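Local coordinates for metallopeptidase family protein (Thermus thermophilus, PDB 2EJQ) that is of uncharacterised function but binds metal ions and probably acts as a zincin-like metallopeptidase, at residues H29-A34 with H67-Y72. The protein carries 1 engineered substitution. Residues are numbered along the deposited sequence; the frame is centred on the assembly and turned at random.
Sequences HVFPEA and HIALYY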
loop_
_atom_site.group_PDB
_atom_site.type_symbol
_atom_site.label_atom_id
_atom_site.label_comp_id
_atom_site.label_asym_id
_atom_site.label_seq_id
_atom_site.Cartn_x
_atom_site.Cartn_y
_atom_site.Cartn_z
ATOM N N HIS A 29 3.428 -4.047 -3.005
ATOM C CA HIS A 29 2.905 -4.729 -4.190
ATOM C C HIS A 29 2.163 -3.709 -5.066
ATOM O O HIS A 29 1.368 -2.916 -4.566
ATOM C CB HIS A 29 1.915 -5.837 -3.800
ATOM C CG HIS A 29 2.557 -7.061 -3.221
ATOM N ND1 HIS A 29 3.644 -7.676 -3.799
ATOM C CD2 HIS A 29 2.236 -7.809 -2.137
ATOM C CE1 HIS A 29 3.967 -8.748 -3.098
ATOM N NE2 HIS A 29 3.127 -8.851 -2.084
ATOM N N VAL A 30 2.411 -3.720 -6.368
ATOM C CA VAL A 30 1.713 -2.791 -7.246
ATOM C C VAL A 30 0.836 -3.561 -8.221
ATOM O O VAL A 30 1.309 -4.454 -8.919
ATOM C CB VAL A 30 2.685 -1.902 -8.048
ATOM C CG1 VAL A 30 1.904 -0.992 -8.981
ATOM C CG2 VAL A 30 3.530 -1.077 -7.103
ATOM N N PHE A 31 -0.445 -3.220 -8.254
ATOM C CA PHE A 31 -1.380 -3.890 -9.142
ATOM C C PHE A 31 -1.919 -2.910 -10.169
ATOM O O PHE A 31 -2.094 -1.720 -9.874
ATOM C CB PHE A 31 -2.532 -4.499 -8.340
ATOM C CG PHE A 31 -2.079 -5.441 -7.270
ATOM C CD1 PHE A 31 -1.737 -4.966 -6.006
ATOM C CD2 PHE A 31 -1.932 -6.800 -7.540
ATOM C CE1 PHE A 31 -1.254 -5.825 -5.029
ATOM C CE2 PHE A 31 -1.443 -7.676 -6.563
ATOM C CZ PHE A 31 -1.104 -7.185 -5.304
ATOM N N PRO A 32 -2.186 -3.395 -11.394
ATOM C CA PRO A 32 -2.706 -2.561 -12.483
ATOM C C PRO A 32 -4.174 -2.194 -12.299
ATOM O O PRO A 32 -4.641 -1.167 -12.799
ATOM C CB PRO A 32 -2.530 -3.444 -13.722
ATOM C CG PRO A 32 -1.527 -4.511 -13.296
ATOM C CD PRO A 32 -1.931 -4.764 -11.873
ATOM N N GLU A 33 -4.907 -3.040 -11.587
ATOM C CA GLU A 33 -6.331 -2.808 -11.408
ATOM C C GLU A 33 -6.685 -1.675 -10.457
ATOM O O GLU A 33 -5.858 -1.223 -9.654
ATOM C CB GLU A 33 -7.032 -4.090 -10.940
ATOM C CG GLU A 33 -6.844 -5.303 -11.842
ATOM C CD GLU A 33 -5.481 -5.963 -11.666
ATOM O OE1 GLU A 33 -4.918 -5.886 -10.550
ATOM O OE2 GLU A 33 -4.982 -6.572 -12.636
ATOM N N ALA A 34 -7.934 -1.221 -10.568
ATOM C CA ALA A 34 -8.468 -0.161 -9.722
ATOM C C ALA A 34 -9.254 -0.845 -8.616
ATOM O O ALA A 34 -9.639 -2.002 -8.753
ATOM C CB ALA A 34 -9.393 0.733 -10.523
ATOM N N HIS A 67 2.209 -6.644 3.736
ATOM C CA HIS A 67 2.414 -5.887 2.512
ATOM C C HIS A 67 1.600 -4.613 2.408
ATOM O O HIS A 67 0.549 -4.466 3.031
ATOM C CB HIS A 67 2.036 -6.758 1.301
ATOM C CG HIS A 67 2.563 -8.156 1.377
ATOM N ND1 HIS A 67 3.852 -8.479 1.001
ATOM C CD2 HIS A 67 2.006 -9.294 1.841
ATOM C CE1 HIS A 67 4.061 -9.761 1.236
ATOM N NE2 HIS A 67 2.962 -10.283 1.747
ATOM N N ILE A 68 2.109 -3.703 1.585
ATOM C CA ILE A 68 1.410 -2.474 1.261
ATOM C C ILE A 68 1.028 -2.721 -0.213
ATOM O O ILE A 68 1.871 -3.126 -1.016
ATOM C CB ILE A 68 2.330 -1.239 1.337
ATOM C CG1 ILE A 68 2.737 -1.000 2.797
ATOM C CG2 ILE A 68 1.607 -0.021 0.728
ATOM C CD1 ILE A 68 3.710 0.160 2.997
ATOM N N ALA A 69 -0.234 -2.532 -0.564
ATOM C CA ALA A 69 -0.647 -2.717 -1.949
ATOM C C ALA A 69 -1.019 -1.364 -2.539
ATOM O O ALA A 69 -1.617 -0.533 -1.857
ATOM C CB ALA A 69 -1.837 -3.656 -2.017
ATOM N N LEU A 70 -0.643 -1.144 -3.798
ATOM C CA LEU A 70 -0.977 0.086 -4.501
ATOM C C LEU A 70 -1.807 -0.317 -5.723
ATOM O O LEU A 70 -1.515 -1.320 -6.379
ATOM C CB LEU A 70 0.287 0.841 -4.932
ATOM C CG LEU A 70 1.081 1.592 -3.846
ATOM C CD1 LEU A 70 2.249 2.333 -4.476
ATOM C CD2 LEU A 70 0.184 2.577 -3.138
ATOM N N TYR A 71 -2.854 0.450 -6.017
ATOM C CA TYR A 71 -3.720 0.148 -7.148
ATOM C C TYR A 71 -3.555 1.223 -8.218
ATOM O O TYR A 71 -4.103 2.317 -8.099
ATOM C CB TYR A 71 -5.166 0.080 -6.664
ATOM C CG TYR A 71 -5.355 -0.961 -5.583
ATOM C CD1 TYR A 71 -5.241 -2.317 -5.877
ATOM C CD2 TYR A 71 -5.588 -0.589 -4.255
ATOM C CE1 TYR A 71 -5.348 -3.276 -4.887
ATOM C CE2 TYR A 71 -5.696 -1.545 -3.258
ATOM C CZ TYR A 71 -5.572 -2.888 -3.581
ATOM O OH TYR A 71 -5.651 -3.845 -2.599
ATOM N N TYR A 72 -2.793 0.904 -9.260
ATOM C CA TYR A 72 -2.560 1.847 -10.343
ATOM C C TYR A 72 -3.862 2.326 -10.982
ATOM O O TYR A 72 -4.003 3.505 -11.299
ATOM C CB TYR A 72 -1.656 1.216 -11.402
ATOM C CG TYR A 72 -1.409 2.105 -12.601
ATOM C CD1 TYR A 72 -0.761 3.330 -12.458
ATOM C CD2 TYR A 72 -1.818 1.716 -13.880
ATOM C CE1 TYR A 72 -0.522 4.146 -13.553
ATOM C CE2 TYR A 72 -1.584 2.528 -14.991
ATOM C CZ TYR A 72 -0.931 3.744 -14.819
ATOM O OH TYR A 72 -0.652 4.550 -15.902
#
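His29, Val30 and Phe31 pair with Ala69, Leu70 and Tyr71 as parallel strands, the two directions 22° apart. Four hydrogen bonds of 2.7 to 2.9 Å zip them together: His29 N gives to Ile68 O, Leu70 N to His29 O, Phe31 N to Leu70 O and, just past the strand end, Tyr72 N to Phe31 O. That last bond reaches into the first turn of helix 72-78, for which Tyr71 is the N-cap residue. In the three-stranded mixed sheet, 67-71 is the middle strand, with 27-31 on one flank and the antiparallel strand 47-50 on the other. This fits a small zincin-like domain: on the face bearing Ile68 and Leu70 packs helix 85-105, which carries an HExxH sequence (His95, Glu96, His99), probably the metal-binding motif, although no metal is bound there in this model. Val30 and Leu70 share that face, meeting loosely through CG2 and CB, and both also touch helix 3-16.

The opposite face carries His29, Phe31, Ala69 and Tyr71. His29 NE2 sits over one face of the His67 imidazole, toward its rim, 3.2 Å from ND1, with the planes inclined by 33°. With CG beside the backbone N (chi1 -45°), the His67 ring is turned so that one face meets His29 while NE2 hydrogen-bonds Leu64 O. An alanine in place of His67 would probably leave the His29 imidazole freer to turn and Leu64 O without this donor. Farther along, Phe31 CE1 meets Ala69 CB at 3.8 Å, the methyl lying near the ring plane at its edge. Phe31 and Tyr71 run side by side, CD1 to CE1 4.1 Å, while Tyr71 OH bonds Glu48 on strand 47-50. Glu33 O closes on Tyr71 CB at 3.3 Å.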